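Local atomic coordinates of D-xylonate dehydratase (Caulobacter crescentus, PDB entry 5OYN), a protein that catalyses the dehydration of D-xylonate to 2-dehydro-3-deoxy-D-arabinonate, and of D-gluconate with similar efficiency, using a [2Fe-2S] cluster and a magnesium ion. Residues 104-109 / 564-569; 185-190 / 478-483; 289-294 / 507-512; 435-440 / 471-476; 491-496 / 518-523. All coordinates share one frame; numbering follows the deposited sequence.

Interaction 1. Residues 104-109 / 564-569; sequences RRPTAA and PWQEIY
Pro106 and Gln566 supply the main van der Waals contact, their side chains approaching from opposite directions until Gln566 NE2 lies 3.9 Å from Pro106 CD. The rigid ring, entered through a cis peptide, gives the loop a compact apolar surface. Further along, Tyr569 CE1 comes within 4.3 Å of the carbonyl oxygen of Ala109, a looser and oblique approach.

Polar linkage across the contact runs through water. One molecule accepts from Gln566 NE2 at 3.0 Å and from Arg104 NH1 at 3.1 Å. Beyond CG the Gln566 chain is extended, which carries its amide across to the water, while OE1 accepts from the backbone N of Met562, just ahead of the helix. Within 104-109, Thr107 OG1 accepts from Ala109 N at 3.2 Å and so caps helix 109-125, a role well suited to threonine.

Arg104 has two charged partners: NE pairs with Asp111, and NH2 with Glu121 of the second subunit. Trp565 NE1 adds a bond to Leu110 O in the helix that Thr107 caps.

With no direct hydrogen bond between the two segments, 104-109 and 564-569 are joined by light packing and a shared water, and the guanidinium group extends this polar network into the subunit interface.

Interaction 2. Residues 185-190 / 478-483; sequences KLAAGE and PPDHLL
Ala187 makes the close contacts from the first segment, its CB facing Asp480 and Leu483 where the last turn of helix 177-187 meets the first turn of helix 480-484. Along 185-190, Lys185 comes first; its side chain starts away from the partner, but its carbonyl oxygen has a structural task, accepting from Glu190 N at 2.8 Å. The carbonyl of Leu186 takes a weak bond from Gly189 N.

At Ala187 the backbones come closest, 5.8 Å from its CA to that of Asp480. A methyl group suits so near an approach. It touches two unlike neighbours: Asp480 OD1 at 3.6 Å, a plain van der Waals contact, and Leu483 CD1 at 3.8 Å, an apolar one. Asp480 and Leu483 stand one turn apart on their helix, so the methyl meets both. In Leu483, CG lies anti to the carbonyl carbon (chi1 -83°), which turns CD1 onto the Ala187 methyl.

Ala188 borders the contact with a small side chain. Gly189 then turns the chain with a phi of 62°, an angle that glycine adopts easily, and Glu190 follows into solvent.

On the other side Pro479 sits at the N-cap, its carbonyl oxygen accepting from Leu483 N at 3.0 Å, while Asp480 N is bound by Asn445 OD1. A carboxylate in the first turn probably gains from the helix dipole. Away from the annotated sites, this is packing between the N-terminal turn of helix 480-484 and the C-terminal end of helix 177-187, which is finished by a Schellman motif.

Interaction 3. Residues 289-294 / 507-512; sequences AQPHIV and ILNASP
Gln290 and Asn509 join the first turn of helix 289-299 to strand 507-511, which pairs with 401-404 in a small antiparallel sheet and also bonds to 492-494, through one amide-to-amide hydrogen bond. Asn509 ND2 donates to Gln290 OE1 at 3.1 Å, somewhat bent at 144°, with the two amide planes 60° apart. Gln290 reaches it by a bend at chi2 (-87°), and its NE2 donates to Leu576 O, so both ends of this buried amide are used. His292 NE2, on the same helix, is hydrogen-bonded to the carboxylated lysine at position 139 of the magnesium site.

The close packing is confined to this spot. Pro291, well placed in a first helical turn where its missing N-H costs little, crosses the Asn509 side chain at about a right angle and brings CD to 3.6 Å from Asn509 ND2. A smaller alanine at Gln290 would probably leave Asn509 ND2 with little beyond its weak bond to Thr287 O, and Leu576 O without its donor.

Away from Asn509 the segments diverge: the Leu508 side chain makes no contact with 289-294, though this looser flank is buried too. Asn509 has left-handed helical backbone angles, which asparagine tolerates well, and its carbonyl oxygen accepts from Ser511 OG at 2.9 Å.

Interaction 4. Residues 435-440 / 471-476; sequences DGSDDY and AEVVNM. With MG (magnesium ion), chain E.
Met476 lays its CG methylene, rather than its sulfur, over one face of the Tyr440 ring. This CH-pi contact is part of a Met-aromatic pair between helix 436-443 and the loop that carries a magnesium ligand. CG stands 3.7 Å from the centroid of the Tyr440 ring, 27° off the normal and displaced toward the CD2-CE2 rim. SD lies farther out and oblique, 4.3 Å from that centroid. The two side chains slide past each other in opposite directions, and the flexible thioether suits a flat partner by lying along it.

Tyr440 points its ring at the loop with CG anti to the backbone N (chi1 164°). Its hydroxyl is hydrogen-bonded to Gln477 O, and Phe434 meets the ring edge-to-face. Replacing Tyr440 by an alanine would probably leave Met476 without the face it rests on and Gln477 O without its hydroxyl partner.

A turn earlier in the helix, Ser437 CB touches Val473 CG1 at 3.9 Å; a small residue suits this closer approach of the backbones. His600 of the second subunit also packs on Val473.

Between these anchors and the metal, Glu472 sits at the centre of an inverse gamma turn, on the far side of the loop from the helix. Beyond CG its chain is extended (chi2 177°) and reaches the site completed by Glu101, Asp138 and the carboxylated lysine at position 139. Glu472 binds through one oxygen: OE2 is 2.1 Å from the magnesium ion, which a water also ligates at 2.2 Å.

Interaction 5. Residues 491-496 / 518-523; sequences PTLGDG and GGLSWL
Leu520 spreads its two methyl groups over Leu493 and the backbone beyond it, packing the loop that follows strand 507-511 against strand 492-494, a strand of the mixed beta sheet that pairs with 455-460 and is bonded also to Ile507. Its CD2 branch touches Leu493 CD2 at 3.7 Å, and the two leucines cross obliquely. CD1 lies mainly against the backbone, meeting Asp495 N at 3.9 Å and Asp495 CB at 4.1 Å.

Torsions help to explain these contacts. In Leu520, CG lies anti to the carbonyl carbon (chi1 -77°), a torsion that sets both methyls against 493-495. Leu493 has its CG anti to the backbone N (chi1 166°), which sets its CD2 against CD2 of Leu520. A branched apolar residue suits the place of Leu520, since its two methyls can touch a side chain and a stretch of backbone together; both leucines also lie on Val458 of the adjacent strand 455-460.

Gly494 contributes only backbone: Leu520 CD1 approaches its carbonyl carbon at 4.1 Å. The loop is fixed in addition by Arg460, whose NH1 bonds to the carbonyl oxygens of Leu520 and Leu523.

All of this is buried, so the one carboxylate present needs partners, and it finds them in the main chain. Asp495 meets Leu520 with its N and CB, while its carboxylate gathers three backbone N-H groups: OD1 accepts from Ala462 N, and OD2 from both Gly461 N and Ser514 N.

Interactions 1, 3, 4 and 5 are buried, whereas interaction 2 is partly exposed, its centre about 30 Å from the centre of the chain. Interactions 1, 2 and 3 join the N-terminal family region to the C-terminal one; interactions 4 and 5 lie within the latter. Interactions 3, 4 and 5 touch one another: Ile507 N probably bonds to Thr492 O, and Val474 packs on Leu508 and Gly496. Segment 478-483 comes soon after 471-476, with no other touch. Chemistry changes with place: a bridging water and light packing in interaction 1, with salt bridges to outside partners; small apolar packing in 2; paired amides in 3; a Met-aromatic contact beside a metal ligand in 4; leucine packing in 5.

Interaction 1. Residues 104-109 / 564-569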
# COMPACT_ATOMS: atom_id res chain seq x y z
N ARG A 104 -7.10 22.15 -12.57
CA ARG A 104 -8.21 21.80 -13.45
C ARG A 104 -8.60 22.99 -14.33
O ARG A 104 -8.85 24.09 -13.84
CB ARG A 104 -9.40 21.31 -12.64
CG ARG A 104 -10.68 21.26 -13.43
CD ARG A 104 -10.64 20.21 -14.52
NE ARG A 104 -12.00 19.77 -14.82
CZ ARG A 104 -12.67 20.07 -15.93
NH1 ARG A 104 -12.11 20.82 -16.87
NH2 ARG A 104 -13.90 19.62 -16.10
N ARG A 105 -8.66 22.75 -15.65
CA ARG A 105 -8.90 23.80 -16.62
C ARG A 105 -10.01 23.39 -17.58
O ARG A 105 -10.05 22.25 -18.04
CB ARG A 105 -7.61 24.11 -17.40
CG ARG A 105 -6.57 24.81 -16.52
CD ARG A 105 -5.22 24.87 -17.19
NE ARG A 105 -5.23 25.72 -18.37
CZ ARG A 105 -4.17 25.93 -19.15
NH1 ARG A 105 -3.01 25.36 -18.88
NH2 ARG A 105 -4.29 26.72 -20.21
N PRO A 106 -10.94 24.30 -17.91
CA PRO A 106 -10.99 25.74 -17.60
C PRO A 106 -11.16 26.09 -16.12
O PRO A 106 -10.62 27.10 -15.70
CB PRO A 106 -12.20 26.21 -18.40
CG PRO A 106 -13.08 25.02 -18.45
CD PRO A 106 -12.16 23.84 -18.58
N THR A 107 -11.89 25.29 -15.35
CA THR A 107 -12.03 25.52 -13.91
C THR A 107 -12.57 24.25 -13.27
O THR A 107 -13.26 23.45 -13.92
CB THR A 107 -12.96 26.70 -13.58
OG1 THR A 107 -13.24 26.72 -12.17
CG2 THR A 107 -14.26 26.59 -14.34
N ALA A 108 -12.24 24.06 -11.99
CA ALA A 108 -12.75 22.90 -11.25
C ALA A 108 -14.22 23.04 -10.87
O ALA A 108 -14.82 22.05 -10.43
CB ALA A 108 -11.90 22.65 -10.00
N ALA A 109 -14.81 24.23 -11.01
CA ALA A 109 -16.24 24.37 -10.77
C ALA A 109 -17.05 23.46 -11.68
O ALA A 109 -18.17 23.07 -11.33
CB ALA A 109 -16.68 25.82 -10.96
N PRO A 564 -17.86 17.26 -24.29
CA PRO A 564 -19.20 16.73 -23.98
C PRO A 564 -19.75 17.21 -22.65
O PRO A 564 -20.94 17.54 -22.57
CB PRO A 564 -18.98 15.20 -24.00
CG PRO A 564 -17.85 15.00 -24.96
CD PRO A 564 -16.99 16.25 -24.92
N TRP A 565 -18.95 17.27 -21.59
CA TRP A 565 -19.53 17.64 -20.31
C TRP A 565 -19.90 19.12 -20.28
O TRP A 565 -20.86 19.50 -19.61
CB TRP A 565 -18.58 17.28 -19.16
CG TRP A 565 -19.03 17.81 -17.85
CD1 TRP A 565 -18.40 18.74 -17.08
CD2 TRP A 565 -20.24 17.47 -17.15
NE1 TRP A 565 -19.13 19.00 -15.94
CE2 TRP A 565 -20.26 18.23 -15.95
CE3 TRP A 565 -21.30 16.60 -17.42
CZ2 TRP A 565 -21.31 18.15 -15.03
CZ3 TRP A 565 -22.34 16.51 -16.48
CH2 TRP A 565 -22.33 17.28 -15.31
N GLN A 566 -19.16 19.95 -21.02
CA GLN A 566 -19.49 21.37 -21.04
C GLN A 566 -20.83 21.62 -21.71
O GLN A 566 -21.59 22.50 -21.27
CB GLN A 566 -18.37 22.15 -21.74
CG GLN A 566 -17.11 22.29 -20.92
CD GLN A 566 -16.01 22.97 -21.69
OE1 GLN A 566 -16.28 23.67 -22.67
NE2 GLN A 566 -14.77 22.77 -21.26
N GLU A 567 -21.16 20.86 -22.76
CA GLU A 567 -22.48 20.97 -23.37
C GLU A 567 -23.57 20.66 -22.35
O GLU A 567 -24.54 21.42 -22.22
CB GLU A 567 -22.59 20.04 -24.58
CG GLU A 567 -24.03 19.88 -25.05
CD GLU A 567 -24.17 19.76 -26.57
OE1 GLU A 567 -25.29 19.46 -27.04
OE2 GLU A 567 -23.15 19.97 -27.28
N ILE A 568 -23.42 19.56 -21.62
CA ILE A 568 -24.40 19.23 -20.58
C ILE A 568 -24.43 20.32 -19.53
O ILE A 568 -25.50 20.79 -19.13
CB ILE A 568 -24.10 17.87 -19.95
CG1 ILE A 568 -24.35 16.75 -20.95
CG2 ILE A 568 -24.93 17.70 -18.68
CD1 ILE A 568 -23.40 15.59 -20.77
N TYR A 569 -23.25 20.74 -19.05
CA TYR A 569 -23.21 21.72 -17.97
C TYR A 569 -23.88 23.02 -18.39
O TYR A 569 -24.75 23.55 -17.69
CB TYR A 569 -21.77 21.99 -17.54
CG TYR A 569 -21.64 22.91 -16.35
CD1 TYR A 569 -21.66 22.41 -15.05
CD2 TYR A 569 -21.49 24.29 -16.51
CE1 TYR A 569 -21.55 23.26 -13.95
CE2 TYR A 569 -21.39 25.15 -15.42
CZ TYR A 569 -21.41 24.62 -14.13
OH TYR A 569 -21.29 25.46 -13.03
O HOH W 1 -13.73 20.58 -19.51

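Interaction 2. Residues 185-190 / 478-483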
# COMPACT_ATOMS: atom_id res chain seq x y z
N LYS A 185 4.08 41.99 -6.07
CA LYS A 185 5.49 42.32 -5.90
C LYS A 185 6.28 42.08 -7.18
O LYS A 185 7.26 42.78 -7.45
CB LYS A 185 6.06 41.52 -4.74
CG LYS A 185 5.17 41.55 -3.51
CD LYS A 185 5.98 41.50 -2.23
CE LYS A 185 5.49 40.38 -1.31
NZ LYS A 185 4.75 40.90 -0.13
N LEU A 186 5.87 41.11 -8.00
CA LEU A 186 6.52 40.92 -9.29
C LEU A 186 6.22 42.06 -10.24
O LEU A 186 7.08 42.44 -11.05
CB LEU A 186 6.08 39.59 -9.91
CG LEU A 186 6.74 39.24 -11.24
CD1 LEU A 186 8.15 38.69 -11.00
CD2 LEU A 186 5.89 38.24 -12.01
N ALA A 187 5.00 42.61 -10.18
CA ALA A 187 4.68 43.78 -10.99
C ALA A 187 5.44 45.01 -10.49
O ALA A 187 6.05 45.74 -11.28
CB ALA A 187 3.17 44.04 -10.98
N ALA A 188 5.44 45.23 -9.18
CA ALA A 188 6.17 46.32 -8.54
C ALA A 188 7.69 46.14 -8.59
O ALA A 188 8.40 46.96 -7.97
CB ALA A 188 5.71 46.48 -7.09
N GLY A 189 8.15 45.10 -9.29
CA GLY A 189 9.58 44.87 -9.48
C GLY A 189 10.34 44.62 -8.20
O GLY A 189 11.52 44.98 -8.11
N GLU A 190 9.71 44.01 -7.20
CA GLU A 190 10.36 43.72 -5.93
C GLU A 190 10.73 42.24 -5.75
O GLU A 190 11.49 41.93 -4.83
CB GLU A 190 9.46 44.17 -4.76
CG GLU A 190 9.25 45.68 -4.69
CD GLU A 190 8.11 46.08 -3.77
OE1 GLU A 190 7.44 45.17 -3.22
OE2 GLU A 190 7.89 47.30 -3.60
N PRO A 478 -4.49 46.16 -9.40
CA PRO A 478 -4.27 47.44 -10.08
C PRO A 478 -3.22 47.32 -11.17
O PRO A 478 -2.39 46.40 -11.15
CB PRO A 478 -3.78 48.36 -8.95
CG PRO A 478 -4.32 47.77 -7.71
CD PRO A 478 -4.37 46.29 -7.93
N PRO A 479 -3.22 48.23 -12.14
CA PRO A 479 -2.12 48.28 -13.12
C PRO A 479 -0.80 48.61 -12.44
O PRO A 479 -0.76 49.06 -11.29
CB PRO A 479 -2.54 49.40 -14.08
CG PRO A 479 -4.03 49.56 -13.87
CD PRO A 479 -4.28 49.21 -12.44
N ASP A 480 0.29 48.36 -13.16
CA ASP A 480 1.61 48.43 -12.54
C ASP A 480 1.90 49.83 -12.03
O ASP A 480 2.40 50.00 -10.91
CB ASP A 480 2.69 47.99 -13.53
CG ASP A 480 2.48 46.56 -14.04
OD1 ASP A 480 1.51 45.89 -13.62
OD2 ASP A 480 3.30 46.12 -14.88
N HIS A 481 1.58 50.85 -12.84
CA HIS A 481 1.92 52.22 -12.45
C HIS A 481 1.28 52.60 -11.12
O HIS A 481 1.90 53.30 -10.31
CB HIS A 481 1.55 53.20 -13.57
CG HIS A 481 0.09 53.56 -13.63
ND1 HIS A 481 -0.74 53.10 -14.63
CD2 HIS A 481 -0.67 54.37 -12.85
CE1 HIS A 481 -1.96 53.58 -14.44
NE2 HIS A 481 -1.94 54.36 -13.37
N LEU A 482 0.07 52.10 -10.85
CA LEU A 482 -0.57 52.34 -9.55
C LEU A 482 0.07 51.51 -8.44
O LEU A 482 0.26 52.00 -7.32
CB LEU A 482 -2.07 52.05 -9.65
CG LEU A 482 -2.90 53.17 -10.27
CD1 LEU A 482 -3.97 52.61 -11.19
CD2 LEU A 482 -3.52 54.02 -9.18
N LEU A 483 0.39 50.24 -8.73
CA LEU A 483 1.08 49.42 -7.74
C LEU A 483 2.37 50.08 -7.29
O LEU A 483 2.66 50.14 -6.09
CB LEU A 483 1.37 48.02 -8.32
CG LEU A 483 0.21 47.02 -8.24
CD1 LEU A 483 0.42 45.81 -9.13
CD2 LEU A 483 -0.06 46.62 -6.79

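Interaction 3. Residues 289-294 / 507-512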
# COMPACT_ATOMS: atom_id res chain seq x y z
N ALA A 289 -18.16 29.67 -0.41
CA ALA A 289 -19.09 28.96 0.45
C ALA A 289 -20.54 29.23 0.05
O ALA A 289 -21.40 28.35 0.21
CB ALA A 289 -18.86 29.33 1.92
N GLN A 290 -20.82 30.44 -0.50
CA GLN A 290 -22.20 30.81 -0.76
C GLN A 290 -22.83 29.94 -1.84
O GLN A 290 -23.84 29.27 -1.55
CB GLN A 290 -22.30 32.31 -1.09
CG GLN A 290 -23.68 32.75 -1.56
CD GLN A 290 -23.88 32.60 -3.06
OE1 GLN A 290 -23.15 33.18 -3.85
NE2 GLN A 290 -24.88 31.82 -3.44
N PRO A 291 -22.30 29.87 -3.07
CA PRO A 291 -22.89 28.92 -4.03
C PRO A 291 -22.97 27.51 -3.48
O PRO A 291 -23.95 26.81 -3.75
CB PRO A 291 -21.95 29.00 -5.24
CG PRO A 291 -21.28 30.29 -5.12
CD PRO A 291 -21.15 30.58 -3.65
N HIS A 292 -22.00 27.09 -2.66
CA HIS A 292 -21.98 25.71 -2.18
C HIS A 292 -23.01 25.47 -1.10
O HIS A 292 -23.65 24.41 -1.07
CB HIS A 292 -20.60 25.33 -1.64
CG HIS A 292 -19.54 25.31 -2.68
ND1 HIS A 292 -19.75 24.76 -3.93
CD2 HIS A 292 -18.27 25.76 -2.67
CE1 HIS A 292 -18.64 24.88 -4.64
NE2 HIS A 292 -17.73 25.48 -3.90
N ILE A 293 -23.17 26.41 -0.17
CA ILE A 293 -24.16 26.20 0.88
C ILE A 293 -25.56 26.18 0.29
O ILE A 293 -26.41 25.38 0.70
CB ILE A 293 -24.01 27.25 1.99
CG1 ILE A 293 -22.75 26.95 2.81
CG2 ILE A 293 -25.22 27.23 2.89
CD1 ILE A 293 -22.44 27.97 3.87
N VAL A 294 -25.82 27.01 -0.72
CA VAL A 294 -27.13 27.01 -1.36
C VAL A 294 -27.35 25.70 -2.10
O VAL A 294 -28.38 25.03 -1.91
CB VAL A 294 -27.29 28.22 -2.30
CG1 VAL A 294 -28.46 28.01 -3.25
CG2 VAL A 294 -27.51 29.50 -1.51
N ILE A 507 -16.72 42.25 -5.24
CA ILE A 507 -18.14 41.98 -5.41
C ILE A 507 -18.26 40.81 -6.39
O ILE A 507 -17.86 40.92 -7.56
CB ILE A 507 -18.90 43.22 -5.90
CG1 ILE A 507 -18.97 44.25 -4.78
CG2 ILE A 507 -20.32 42.86 -6.34
CD1 ILE A 507 -18.60 45.63 -5.21
N LEU A 508 -18.82 39.70 -5.92
CA LEU A 508 -18.62 38.41 -6.56
C LEU A 508 -19.94 37.71 -6.82
O LEU A 508 -20.96 38.03 -6.21
CB LEU A 508 -17.78 37.48 -5.68
CG LEU A 508 -16.36 37.95 -5.45
CD1 LEU A 508 -16.09 37.94 -3.97
CD2 LEU A 508 -15.43 37.02 -6.18
N ASN A 509 -19.86 36.71 -7.70
CA ASN A 509 -20.95 35.77 -7.97
C ASN A 509 -22.18 36.47 -8.53
O ASN A 509 -23.32 36.06 -8.27
CB ASN A 509 -21.33 34.97 -6.71
CG ASN A 509 -20.13 34.30 -6.05
OD1 ASN A 509 -19.08 34.12 -6.67
ND2 ASN A 509 -20.30 33.90 -4.79
N ALA A 510 -21.96 37.53 -9.31
CA ALA A 510 -23.06 38.38 -9.76
C ALA A 510 -24.00 37.58 -10.65
O ALA A 510 -23.60 37.05 -11.68
CB ALA A 510 -22.52 39.60 -10.52
N SER A 511 -25.26 37.49 -10.22
CA SER A 511 -26.30 36.78 -10.94
C SER A 511 -27.45 37.72 -11.28
O SER A 511 -27.82 38.57 -10.45
CB SER A 511 -26.82 35.59 -10.12
OG SER A 511 -25.76 34.93 -9.46
N PRO A 512 -28.02 37.63 -12.49
CA PRO A 512 -27.56 36.67 -13.51
C PRO A 512 -26.32 37.19 -14.24
O PRO A 512 -26.14 38.40 -14.38
CB PRO A 512 -28.76 36.55 -14.46
CG PRO A 512 -29.67 37.74 -14.14
CD PRO A 512 -29.08 38.51 -13.00

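Interaction 4. Residues 435-440 / 471-476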
# COMPACT_ATOMS: atom_id res chain seq x y z
N ASP A 435 -13.43 41.41 -20.81
CA ASP A 435 -14.22 40.26 -21.23
C ASP A 435 -13.38 39.00 -21.04
O ASP A 435 -12.76 38.47 -21.96
CB ASP A 435 -14.70 40.43 -22.67
CG ASP A 435 -16.01 41.21 -22.75
OD1 ASP A 435 -17.09 40.59 -22.55
OD2 ASP A 435 -15.96 42.44 -22.99
N GLY A 436 -13.37 38.52 -19.80
CA GLY A 436 -12.62 37.34 -19.43
C GLY A 436 -11.26 37.68 -18.85
O GLY A 436 -10.84 38.83 -18.76
N SER A 437 -10.56 36.61 -18.45
CA SER A 437 -9.26 36.76 -17.81
C SER A 437 -8.20 37.19 -18.82
O SER A 437 -7.41 38.10 -18.56
CB SER A 437 -8.85 35.46 -17.12
OG SER A 437 -7.73 35.65 -16.28
N ASP A 438 -8.17 36.52 -19.98
CA ASP A 438 -7.16 36.86 -20.98
C ASP A 438 -7.23 38.33 -21.34
O ASP A 438 -6.21 39.04 -21.36
CB ASP A 438 -7.32 35.98 -22.22
CG ASP A 438 -6.25 36.24 -23.27
OD1 ASP A 438 -5.06 36.44 -22.91
OD2 ASP A 438 -6.60 36.25 -24.47
N ASP A 439 -8.46 38.82 -21.58
CA ASP A 439 -8.69 40.23 -21.88
C ASP A 439 -8.04 41.13 -20.83
O ASP A 439 -7.28 42.05 -21.17
CB ASP A 439 -10.20 40.47 -21.96
CG ASP A 439 -10.56 41.81 -22.59
OD1 ASP A 439 -9.86 42.26 -23.52
OD2 ASP A 439 -11.57 42.40 -22.15
N TYR A 440 -8.30 40.87 -19.55
CA TYR A 440 -7.72 41.67 -18.48
C TYR A 440 -6.20 41.74 -18.59
O TYR A 440 -5.61 42.83 -18.54
CB TYR A 440 -8.14 41.11 -17.11
CG TYR A 440 -7.30 41.61 -15.95
CD1 TYR A 440 -6.15 40.94 -15.55
CD2 TYR A 440 -7.67 42.73 -15.24
CE1 TYR A 440 -5.38 41.39 -14.49
CE2 TYR A 440 -6.91 43.19 -14.17
CZ TYR A 440 -5.76 42.51 -13.80
OH TYR A 440 -5.02 42.98 -12.73
N ALA A 471 -15.47 30.96 -12.75
CA ALA A 471 -14.02 30.96 -12.63
C ALA A 471 -13.54 31.95 -11.57
O ALA A 471 -14.14 33.01 -11.36
CB ALA A 471 -13.36 31.28 -13.96
N GLU A 472 -12.43 31.59 -10.91
CA GLU A 472 -11.83 32.42 -9.87
C GLU A 472 -10.93 33.45 -10.53
O GLU A 472 -9.70 33.32 -10.54
CB GLU A 472 -11.03 31.56 -8.89
CG GLU A 472 -11.86 30.60 -8.03
CD GLU A 472 -11.01 29.69 -7.11
OE1 GLU A 472 -9.76 29.61 -7.23
OE2 GLU A 472 -11.65 29.01 -6.24
N VAL A 473 -11.54 34.50 -11.08
CA VAL A 473 -10.78 35.52 -11.81
C VAL A 473 -11.13 36.96 -11.41
O VAL A 473 -10.69 37.91 -12.07
CB VAL A 473 -10.97 35.36 -13.34
CG1 VAL A 473 -10.33 34.06 -13.83
CG2 VAL A 473 -12.44 35.45 -13.72
N VAL A 474 -11.89 37.13 -10.33
CA VAL A 474 -12.35 38.48 -9.99
C VAL A 474 -11.31 39.25 -9.18
O VAL A 474 -11.28 40.49 -9.23
CB VAL A 474 -13.70 38.41 -9.25
CG1 VAL A 474 -14.13 39.79 -8.78
CG2 VAL A 474 -14.77 37.82 -10.16
N ASN A 475 -10.42 38.58 -8.44
CA ASN A 475 -9.44 39.31 -7.65
C ASN A 475 -8.40 39.98 -8.55
O ASN A 475 -7.20 39.72 -8.43
CB ASN A 475 -8.78 38.41 -6.59
CG ASN A 475 -8.20 37.12 -7.17
OD1 ASN A 475 -8.83 36.43 -7.97
ND2 ASN A 475 -6.99 36.78 -6.74
N MET A 476 -8.86 40.87 -9.44
CA MET A 476 -7.98 41.62 -10.33
C MET A 476 -7.14 42.63 -9.56
O MET A 476 -7.61 43.24 -8.59
CB MET A 476 -8.80 42.36 -11.39
CG MET A 476 -9.36 41.46 -12.48
SD MET A 476 -10.65 42.24 -13.49
CE MET A 476 -11.97 42.29 -12.28
MG MG E . -11.22 27.25 -5.21
O HOH W 2 -10.70 28.54 -3.55

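Interaction 5. Residues 491-496 / 518-523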
# COMPACT_ATOMS: atom_id res chain seq x y z
N PRO A 491 -11.29 48.71 -6.25
CA PRO A 491 -12.53 47.94 -6.14
C PRO A 491 -12.69 47.01 -7.33
O PRO A 491 -12.22 47.29 -8.44
CB PRO A 491 -13.63 49.01 -6.09
CG PRO A 491 -12.95 50.31 -6.38
CD PRO A 491 -11.52 50.15 -6.01
N THR A 492 -13.34 45.88 -7.08
CA THR A 492 -13.39 44.79 -8.04
C THR A 492 -14.81 44.25 -8.08
O THR A 492 -15.50 44.20 -7.05
CB THR A 492 -12.40 43.67 -7.68
OG1 THR A 492 -12.34 43.51 -6.26
CG2 THR A 492 -11.00 43.99 -8.21
N LEU A 493 -15.24 43.85 -9.27
CA LEU A 493 -16.58 43.32 -9.45
C LEU A 493 -16.61 42.46 -10.70
O LEU A 493 -15.94 42.78 -11.69
CB LEU A 493 -17.60 44.47 -9.56
CG LEU A 493 -19.00 44.11 -10.08
CD1 LEU A 493 -20.01 44.89 -9.29
CD2 LEU A 493 -19.13 44.45 -11.55
N GLY A 494 -17.37 41.36 -10.65
CA GLY A 494 -17.49 40.49 -11.80
C GLY A 494 -18.55 39.43 -11.58
O GLY A 494 -19.05 39.25 -10.46
N ASP A 495 -18.90 38.73 -12.67
CA ASP A 495 -19.88 37.66 -12.62
C ASP A 495 -19.24 36.29 -12.41
O ASP A 495 -19.94 35.27 -12.48
CB ASP A 495 -20.75 37.66 -13.89
CG ASP A 495 -19.96 37.38 -15.17
OD1 ASP A 495 -18.71 37.46 -15.13
OD2 ASP A 495 -20.58 37.08 -16.22
N GLY A 496 -17.93 36.25 -12.17
CA GLY A 496 -17.24 35.05 -11.76
C GLY A 496 -16.97 35.04 -10.27
O GLY A 496 -17.63 35.73 -9.48
N GLY A 518 -27.52 39.28 -18.06
CA GLY A 518 -27.54 40.05 -16.84
C GLY A 518 -27.04 41.45 -17.09
O GLY A 518 -26.48 41.76 -18.14
N GLY A 519 -27.23 42.32 -16.10
CA GLY A 519 -26.90 43.73 -16.27
C GLY A 519 -25.47 43.98 -16.74
O GLY A 519 -25.20 44.97 -17.42
N LEU A 520 -24.54 43.09 -16.39
CA LEU A 520 -23.17 43.30 -16.83
C LEU A 520 -22.99 43.14 -18.33
O LEU A 520 -21.92 43.48 -18.85
CB LEU A 520 -22.23 42.34 -16.08
CG LEU A 520 -21.91 42.75 -14.63
CD1 LEU A 520 -21.04 41.71 -13.95
CD2 LEU A 520 -21.26 44.12 -14.57
N SER A 521 -24.01 42.66 -19.06
CA SER A 521 -23.87 42.51 -20.50
C SER A 521 -23.82 43.85 -21.22
O SER A 521 -23.21 43.95 -22.29
CB SER A 521 -24.99 41.64 -21.08
OG SER A 521 -26.21 41.83 -20.40
N TRP A 522 -24.44 44.89 -20.66
CA TRP A 522 -24.49 46.18 -21.33
C TRP A 522 -23.56 47.23 -20.74
O TRP A 522 -23.43 48.31 -21.33
CB TRP A 522 -25.93 46.73 -21.35
CG TRP A 522 -26.71 46.74 -20.05
CD1 TRP A 522 -27.74 45.89 -19.69
CD2 TRP A 522 -26.59 47.68 -18.97
NE1 TRP A 522 -28.23 46.23 -18.45
CE2 TRP A 522 -27.53 47.32 -17.98
CE3 TRP A 522 -25.75 48.77 -18.74
CZ2 TRP A 522 -27.67 48.02 -16.79
CZ3 TRP A 522 -25.89 49.47 -17.54
CH2 TRP A 522 -26.84 49.10 -16.58
N LEU A 523 -22.91 46.95 -19.62
CA LEU A 523 -21.99 47.92 -19.04
C LEU A 523 -20.79 48.13 -19.97
O LEU A 523 -20.37 47.24 -20.70
CB LEU A 523 -21.53 47.46 -17.66
CG LEU A 523 -20.42 48.20 -16.92
CD1 LEU A 523 -20.98 49.30 -16.02
CD2 LEU A 523 -19.67 47.20 -16.09